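Local coordinates for soluble lytic murein transglycosylase (Pseudomonas aeruginosa, PDB 5OHU), which cleaves the glycan strands of cell-wall peptidoglycan, both exolytically and endolytically, as a lytic transglycosylase of the Slt family, at residues Y375-A380 / Y617-G622; A47-S52 / P60-L65; I277-G282 / Q299-L304. One frame throughout, in Å; residues are numbered along the deposited sequence.

Overall arrangement
The three contacts lie well apart in a mainly helical chain. Interaction 1 is buried and apolar. It joins two segments 237 residues apart in sequence. Interactions 2 and 3 are local, each linking a helix to the start or the end of the next helix along the chain. Interaction 2 is also buried, but it mixes a tyrosine ring and a leucine with a carboxylate. Interaction 3 is partly buried and carries the charged chemistry, with an arginine bound to a backbone carbonyl and an aspartate. The centres of interactions 2 and 3 are about 61 Å apart, on opposite sides of the chain's centre. No helix is shared between any two contacts.

Interaction 1 of 3, residues Y375-A380 / Y617-G622; sequences YGFLAA and YAVIYG
Phe377 meets Val619 and Ile620 where helix 374-383 packs against helix 605-624. This is long-range helix-helix packing in an all-helical region, made by side chains alone. The backbones stay well apart, with CA of Phe377 and CA of Val619 separated by 8.9 Å. One large ring bridges the gap.

The first segment starts with Tyr375, which does not reach residues 617-622. Its hydroxyl is hydrogen-bonded to Arg342, Glu600 and Gln612; Gln612 lies on helix 605-624, so this bond is a second, polar tie between the same two helices.

Phe377, two residues on, carries the whole contact from its side. Its CG stands anti to the carbonyl carbon (chi1 -72°), and the ring reaches across to the other helix. Val619 lies over one face of that ring, displaced toward the rim, with CB 4.2 Å above the ring plane. The valine sends CG1 forward, anti to the backbone N (chi1 172°), and this methyl approaches Phe377 CE1 at 3.6 Å. Tyr387 meets the same phenyl ring edge-to-face and also touches Val619, so the ring sits in a small apolar cluster.

Past Phe377 the helix faces helices 341-354 and 360-368. The last touch from helix 605-624 is made by Ile620, whose side chain runs nearly perpendicular to Phe377 and brings CD1 to the ring edge, 4.2 Å from CZ.

Interaction 2 of 3, residues A47-S52 / P60-L65; sequences APYMAS and PLEPYL
Tyr49 lies against Leu65 and Glu62 where the short helix 47-52 turns back on the start of helix 62-72. The two helices follow one another along the chain with a loop between them. The tyrosine ring is the centre of the contact. Its CG is anti to the backbone N, with chi1 at 154°, and this carries the ring toward the second helix.

Leu65 supports one face of the ring. Its carbonyl carbon lies above that face, near the rim, and its CB comes within 3.7 Å of Tyr49 CD1. Here the start of the leucine side chain and its backbone do the touching, not the branched end.

Glu62 reaches the ring by a bend. CG leaves anti to the backbone N (173°), and chi2 then folds the chain so that the carboxylate comes back toward the tyrosine. OE2 stops 3.4 Å from Tyr49 CE1, an oblique approach with the ring and carboxylate planes 40° apart. The other oxygen, OE1, is buried with no polar partner in the model. Ser52 completes the contact, with its carbonyl oxygen 4.2 Å from Glu62 OE2.

Helix 33-41 borders both segments. Leu41 touches Tyr49, and Tyr34 touches Leu65. Farther along helix 62-72, Ala66 and Glu69 also pack on Tyr49, while Tyr64 and Leu61 face helix 408-418.

Interaction 3 of 3, residues I277-G282 / Q299-L304; sequences IAREIG and QYDPGL
Arg279 and Ala278 on helix 271-287 present two neighbouring side chains to the end of helix 293-300. Ala278 meets the ring of Tyr300, and Arg279 meets the Tyr300 carbonyl and Asp301. The two helices are consecutive in the chain and form a helical hairpin.

The Ala278 methyl sits over one face of the Tyr300 ring in a CH-pi contact. CB is 3.8 Å from the ring centroid and lies 24° off the ring normal, nearer the CG side. Lys274 and Val275 of the same helix also touch this tyrosine.

Arg279 lies on the other side of the Tyr300 backbone from the ring. Its chain, extended from CG to NE, carries the guanidinium to the Tyr300 carbonyl. Tyr300 O lies in the guanidinium plane, at its edge, and accepts two weak hydrogen bonds. Arg279 NE and Arg279 NH2 each donate over 3.3 Å, with both angles near 150°.

Asp301 approaches the same group from above one face, and the two side chains cross at about a right angle. The guanidinium and carboxylate planes are 37° apart. Arg279 NH2 and Asp301 OD1 are 3.5 Å apart. The oxygen stands clear of the guanidinium plane, so this salt bridge is electrostatic and not a directed hydrogen bond. The Asp301 carboxylate is instead hydrogen-bonded to the backbone N atoms of Arg305 and Asp306.

A positive group lies beside the C-terminal carbonyl of a helix, where it would probably be favourable. The two hydrogen bonds are weak and the salt bridge is undirected, so the arginine's hold probably rests mostly on charge attraction.

Interaction 1 of 3, residues Y375-A380 / Y617-G622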
# COMPACT_ATOMS: atom_id res chain seq x y z
N TYR A 375 -0.73 20.26 -1.48
CA TYR A 375 -1.57 21.20 -2.23
C TYR A 375 -1.88 22.47 -1.45
O TYR A 375 -2.16 23.51 -2.06
CB TYR A 375 -2.87 20.50 -2.66
CG TYR A 375 -2.62 19.34 -3.62
CD1 TYR A 375 -2.30 19.58 -4.96
CD2 TYR A 375 -2.68 18.01 -3.19
CE1 TYR A 375 -2.04 18.54 -5.84
CE2 TYR A 375 -2.44 16.96 -4.07
CZ TYR A 375 -2.13 17.23 -5.40
OH TYR A 375 -1.89 16.18 -6.26
N GLY A 376 -1.86 22.43 -0.11
CA GLY A 376 -1.94 23.67 0.65
C GLY A 376 -0.71 24.55 0.45
O GLY A 376 -0.83 25.77 0.31
N PHE A 377 0.48 23.94 0.41
CA PHE A 377 1.68 24.69 0.07
C PHE A 377 1.57 25.32 -1.32
O PHE A 377 1.89 26.50 -1.49
CB PHE A 377 2.91 23.78 0.15
CG PHE A 377 3.31 23.40 1.55
CD1 PHE A 377 3.73 24.38 2.46
CD2 PHE A 377 3.26 22.09 1.97
CE1 PHE A 377 4.11 24.02 3.76
CE2 PHE A 377 3.62 21.73 3.24
CZ PHE A 377 4.05 22.68 4.15
N LEU A 378 1.11 24.55 -2.31
CA LEU A 378 0.95 25.09 -3.66
C LEU A 378 -0.01 26.27 -3.67
O LEU A 378 0.27 27.29 -4.29
CB LEU A 378 0.46 24.01 -4.61
CG LEU A 378 1.38 22.88 -5.07
CD1 LEU A 378 0.89 22.40 -6.41
CD2 LEU A 378 2.87 23.31 -5.15
N ALA A 379 -1.16 26.15 -2.99
CA ALA A 379 -2.09 27.27 -2.93
C ALA A 379 -1.44 28.50 -2.31
O ALA A 379 -1.59 29.61 -2.82
CB ALA A 379 -3.35 26.88 -2.15
N ALA A 380 -0.73 28.32 -1.19
CA ALA A 380 -0.07 29.47 -0.57
C ALA A 380 0.98 30.06 -1.49
O ALA A 380 1.10 31.29 -1.60
CB ALA A 380 0.55 29.06 0.77
N TYR A 617 7.98 17.75 2.99
CA TYR A 617 8.79 17.53 4.17
C TYR A 617 9.98 18.48 4.20
O TYR A 617 10.36 18.96 5.28
CB TYR A 617 9.28 16.07 4.23
CG TYR A 617 8.19 15.02 4.36
CD1 TYR A 617 6.88 15.36 4.69
CD2 TYR A 617 8.47 13.67 4.12
CE1 TYR A 617 5.88 14.39 4.80
CE2 TYR A 617 7.49 12.70 4.23
CZ TYR A 617 6.20 13.06 4.58
OH TYR A 617 5.24 12.09 4.68
N ALA A 618 10.56 18.77 3.03
CA ALA A 618 11.71 19.67 2.98
C ALA A 618 11.32 21.06 3.44
O ALA A 618 12.14 21.76 4.04
CB ALA A 618 12.31 19.70 1.58
N VAL A 619 10.09 21.49 3.15
CA VAL A 619 9.64 22.78 3.66
C VAL A 619 9.69 22.77 5.17
O VAL A 619 10.23 23.69 5.81
CB VAL A 619 8.22 23.11 3.15
CG1 VAL A 619 7.72 24.35 3.84
CG2 VAL A 619 8.22 23.33 1.66
N ILE A 620 9.13 21.72 5.78
CA ILE A 620 9.09 21.65 7.24
C ILE A 620 10.50 21.61 7.80
O ILE A 620 10.83 22.33 8.75
CB ILE A 620 8.26 20.44 7.69
CG1 ILE A 620 6.84 20.59 7.16
CG2 ILE A 620 8.23 20.32 9.20
CD1 ILE A 620 6.22 21.88 7.60
N TYR A 621 11.35 20.76 7.22
CA TYR A 621 12.71 20.65 7.73
C TYR A 621 13.47 21.96 7.54
O TYR A 621 14.34 22.28 8.36
CB TYR A 621 13.43 19.48 7.07
CG TYR A 621 13.12 18.17 7.75
CD1 TYR A 621 13.45 17.96 9.08
CD2 TYR A 621 12.47 17.14 7.05
CE1 TYR A 621 13.15 16.76 9.72
CE2 TYR A 621 12.18 15.93 7.67
CZ TYR A 621 12.52 15.75 9.01
OH TYR A 621 12.25 14.55 9.65
N GLY A 622 13.12 22.73 6.50
CA GLY A 622 13.71 24.04 6.34
C GLY A 622 13.47 24.94 7.53
O GLY A 622 14.39 25.62 8.01

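Interaction 2 of 3, residues A47-S52 / P60-L65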
# COMPACT_ATOMS: atom_id res chain seq x y z
N ALA A 47 8.10 -28.10 32.22
CA ALA A 47 7.97 -28.17 33.68
C ALA A 47 8.27 -26.84 34.37
O ALA A 47 7.46 -26.42 35.21
CB ALA A 47 8.84 -29.31 34.23
N PRO A 48 9.37 -26.14 34.08
CA PRO A 48 9.59 -24.85 34.77
C PRO A 48 8.45 -23.85 34.55
O PRO A 48 8.07 -23.15 35.50
CB PRO A 48 10.91 -24.34 34.18
CG PRO A 48 11.62 -25.57 33.76
CD PRO A 48 10.54 -26.50 33.26
N TYR A 49 7.90 -23.77 33.35
CA TYR A 49 6.81 -22.83 33.11
C TYR A 49 5.62 -23.09 34.03
O TYR A 49 5.09 -22.16 34.65
CB TYR A 49 6.38 -22.86 31.64
CG TYR A 49 4.95 -22.42 31.46
CD1 TYR A 49 4.59 -21.08 31.60
CD2 TYR A 49 3.95 -23.35 31.23
CE1 TYR A 49 3.27 -20.69 31.48
CE2 TYR A 49 2.63 -22.97 31.11
CZ TYR A 49 2.29 -21.65 31.24
OH TYR A 49 0.96 -21.30 31.11
N MET A 50 5.18 -24.36 34.13
CA MET A 50 4.04 -24.67 35.01
C MET A 50 4.35 -24.36 36.46
O MET A 50 3.44 -24.03 37.22
CB MET A 50 3.63 -26.14 34.94
CG MET A 50 3.74 -26.81 33.60
SD MET A 50 2.40 -26.32 32.48
CE MET A 50 0.96 -26.36 33.52
N ALA A 51 5.61 -24.50 36.86
CA ALA A 51 6.01 -24.18 38.22
C ALA A 51 6.03 -22.68 38.50
O ALA A 51 6.08 -22.29 39.67
CB ALA A 51 7.39 -24.76 38.51
N SER A 52 5.99 -21.85 37.46
CA SER A 52 6.10 -20.40 37.61
C SER A 52 4.79 -19.67 37.34
O SER A 52 4.75 -18.45 37.49
CB SER A 52 7.19 -19.86 36.68
OG SER A 52 8.44 -20.44 36.96
N PRO A 60 4.29 -9.24 32.47
CA PRO A 60 3.48 -9.04 31.26
C PRO A 60 3.74 -10.04 30.15
O PRO A 60 2.81 -10.33 29.38
CB PRO A 60 3.84 -7.61 30.83
CG PRO A 60 4.26 -6.94 32.09
CD PRO A 60 4.98 -8.00 32.88
N LEU A 61 4.95 -10.58 30.02
CA LEU A 61 5.25 -11.52 28.94
C LEU A 61 4.77 -12.94 29.21
O LEU A 61 4.85 -13.79 28.32
CB LEU A 61 6.75 -11.52 28.66
CG LEU A 61 7.37 -10.18 28.28
CD1 LEU A 61 8.77 -10.41 27.76
CD2 LEU A 61 6.51 -9.45 27.23
N GLU A 62 4.28 -13.23 30.42
CA GLU A 62 3.87 -14.59 30.76
C GLU A 62 2.89 -15.21 29.78
O GLU A 62 3.03 -16.41 29.50
CB GLU A 62 3.28 -14.61 32.18
CG GLU A 62 2.67 -15.95 32.60
CD GLU A 62 3.70 -17.02 32.92
OE1 GLU A 62 4.89 -16.87 32.55
OE2 GLU A 62 3.32 -18.04 33.54
N PRO A 63 1.91 -14.49 29.22
CA PRO A 63 1.03 -15.12 28.24
C PRO A 63 1.75 -15.70 27.04
O PRO A 63 1.19 -16.58 26.38
CB PRO A 63 0.08 -13.99 27.84
CG PRO A 63 0.03 -13.12 29.03
CD PRO A 63 1.40 -13.16 29.63
N TYR A 64 2.97 -15.23 26.73
CA TYR A 64 3.72 -15.80 25.61
C TYR A 64 4.19 -17.22 25.92
O TYR A 64 4.16 -18.09 25.05
CB TYR A 64 4.90 -14.90 25.25
CG TYR A 64 4.52 -13.77 24.31
CD1 TYR A 64 3.68 -12.75 24.72
CD2 TYR A 64 5.00 -13.73 23.01
CE1 TYR A 64 3.32 -11.73 23.88
CE2 TYR A 64 4.65 -12.70 22.14
CZ TYR A 64 3.81 -11.70 22.59
OH TYR A 64 3.43 -10.66 21.77
N LEU A 65 4.62 -17.48 27.15
CA LEU A 65 5.00 -18.85 27.51
C LEU A 65 3.78 -19.76 27.56
O LEU A 65 3.80 -20.87 27.02
CB LEU A 65 5.74 -18.87 28.84
CG LEU A 65 7.02 -18.03 28.90
CD1 LEU A 65 7.70 -18.19 30.26
CD2 LEU A 65 7.97 -18.40 27.77

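Interaction 3 of 3, residues I277-G282 / Q299-L304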
# COMPACT_ATOMS: atom_id res chain seq x y z
N ILE A 277 -12.97 -2.76 -20.97
CA ILE A 277 -11.92 -2.66 -21.97
C ILE A 277 -11.59 -1.20 -22.24
O ILE A 277 -10.42 -0.77 -22.16
CB ILE A 277 -12.32 -3.38 -23.26
CG1 ILE A 277 -12.57 -4.86 -22.99
CG2 ILE A 277 -11.24 -3.21 -24.30
CD1 ILE A 277 -13.20 -5.60 -24.19
N ALA A 278 -12.62 -0.41 -22.55
CA ALA A 278 -12.43 0.99 -22.90
C ALA A 278 -11.75 1.75 -21.77
O ALA A 278 -10.86 2.57 -22.01
CB ALA A 278 -13.78 1.63 -23.23
N ARG A 279 -12.16 1.49 -20.53
CA ARG A 279 -11.56 2.22 -19.42
C ARG A 279 -10.11 1.83 -19.21
O ARG A 279 -9.26 2.70 -18.97
CB ARG A 279 -12.40 2.02 -18.15
CG ARG A 279 -13.75 2.77 -18.23
CD ARG A 279 -14.52 2.75 -16.89
NE ARG A 279 -15.91 3.19 -17.03
CZ ARG A 279 -16.84 3.03 -16.09
NH1 ARG A 279 -16.54 2.44 -14.94
NH2 ARG A 279 -18.09 3.45 -16.30
N GLU A 280 -9.77 0.55 -19.37
CA GLU A 280 -8.36 0.17 -19.21
C GLU A 280 -7.51 0.71 -20.35
O GLU A 280 -6.39 1.19 -20.12
CB GLU A 280 -8.22 -1.35 -19.11
CG GLU A 280 -6.81 -1.80 -18.74
CD GLU A 280 -6.22 -1.02 -17.56
OE1 GLU A 280 -5.26 -0.24 -17.77
OE2 GLU A 280 -6.72 -1.17 -16.43
N ILE A 281 -8.00 0.65 -21.59
CA ILE A 281 -7.28 1.27 -22.70
C ILE A 281 -7.19 2.78 -22.51
O ILE A 281 -6.12 3.38 -22.69
CB ILE A 281 -7.94 0.89 -24.05
CG1 ILE A 281 -7.74 -0.61 -24.33
CG2 ILE A 281 -7.36 1.72 -25.20
CD1 ILE A 281 -8.54 -1.11 -25.48
N GLY A 282 -8.30 3.41 -22.12
CA GLY A 282 -8.29 4.86 -21.94
C GLY A 282 -7.28 5.31 -20.89
O GLY A 282 -6.50 6.24 -21.11
N GLN A 299 -16.69 9.05 -23.59
CA GLN A 299 -17.81 8.25 -24.05
C GLN A 299 -18.12 7.09 -23.10
O GLN A 299 -19.29 6.71 -22.94
CB GLN A 299 -17.51 7.72 -25.45
CG GLN A 299 -18.54 6.76 -26.02
CD GLN A 299 -19.79 7.47 -26.48
OE1 GLN A 299 -19.80 8.69 -26.65
NE2 GLN A 299 -20.86 6.71 -26.68
N TYR A 300 -17.11 6.51 -22.45
CA TYR A 300 -17.37 5.33 -21.65
C TYR A 300 -17.46 5.61 -20.16
O TYR A 300 -17.73 4.68 -19.39
CB TYR A 300 -16.33 4.25 -21.97
CG TYR A 300 -16.68 3.60 -23.30
CD1 TYR A 300 -17.62 2.58 -23.36
CD2 TYR A 300 -16.14 4.07 -24.50
CE1 TYR A 300 -17.99 2.02 -24.57
CE2 TYR A 300 -16.51 3.50 -25.72
CZ TYR A 300 -17.43 2.47 -25.74
OH TYR A 300 -17.81 1.90 -26.93
N ASP A 301 -17.29 6.86 -19.72
CA ASP A 301 -17.65 7.21 -18.36
C ASP A 301 -18.28 8.61 -18.34
O ASP A 301 -17.77 9.52 -17.68
CB ASP A 301 -16.43 7.12 -17.44
CG ASP A 301 -16.80 7.11 -15.96
OD1 ASP A 301 -17.98 6.84 -15.64
OD2 ASP A 301 -15.91 7.34 -15.11
N PRO A 302 -19.38 8.81 -19.06
CA PRO A 302 -19.96 10.16 -19.10
C PRO A 302 -20.41 10.68 -17.74
O PRO A 302 -20.39 11.89 -17.51
CB PRO A 302 -21.15 10.00 -20.06
CG PRO A 302 -21.55 8.57 -19.90
CD PRO A 302 -20.24 7.82 -19.74
N GLY A 303 -20.79 9.79 -16.82
CA GLY A 303 -21.26 10.23 -15.53
C GLY A 303 -20.22 10.27 -14.43
O GLY A 303 -20.58 10.46 -13.26
N LEU A 304 -18.94 10.08 -14.76
CA LEU A 304 -17.84 10.17 -13.81
C LEU A 304 -18.03 9.22 -12.63
O LEU A 304 -17.94 9.60 -11.46
CB LEU A 304 -17.65 11.61 -13.34
CG LEU A 304 -17.57 12.70 -14.42
CD1 LEU A 304 -17.41 14.09 -13.79
CD2 LEU A 304 -16.46 12.43 -15.41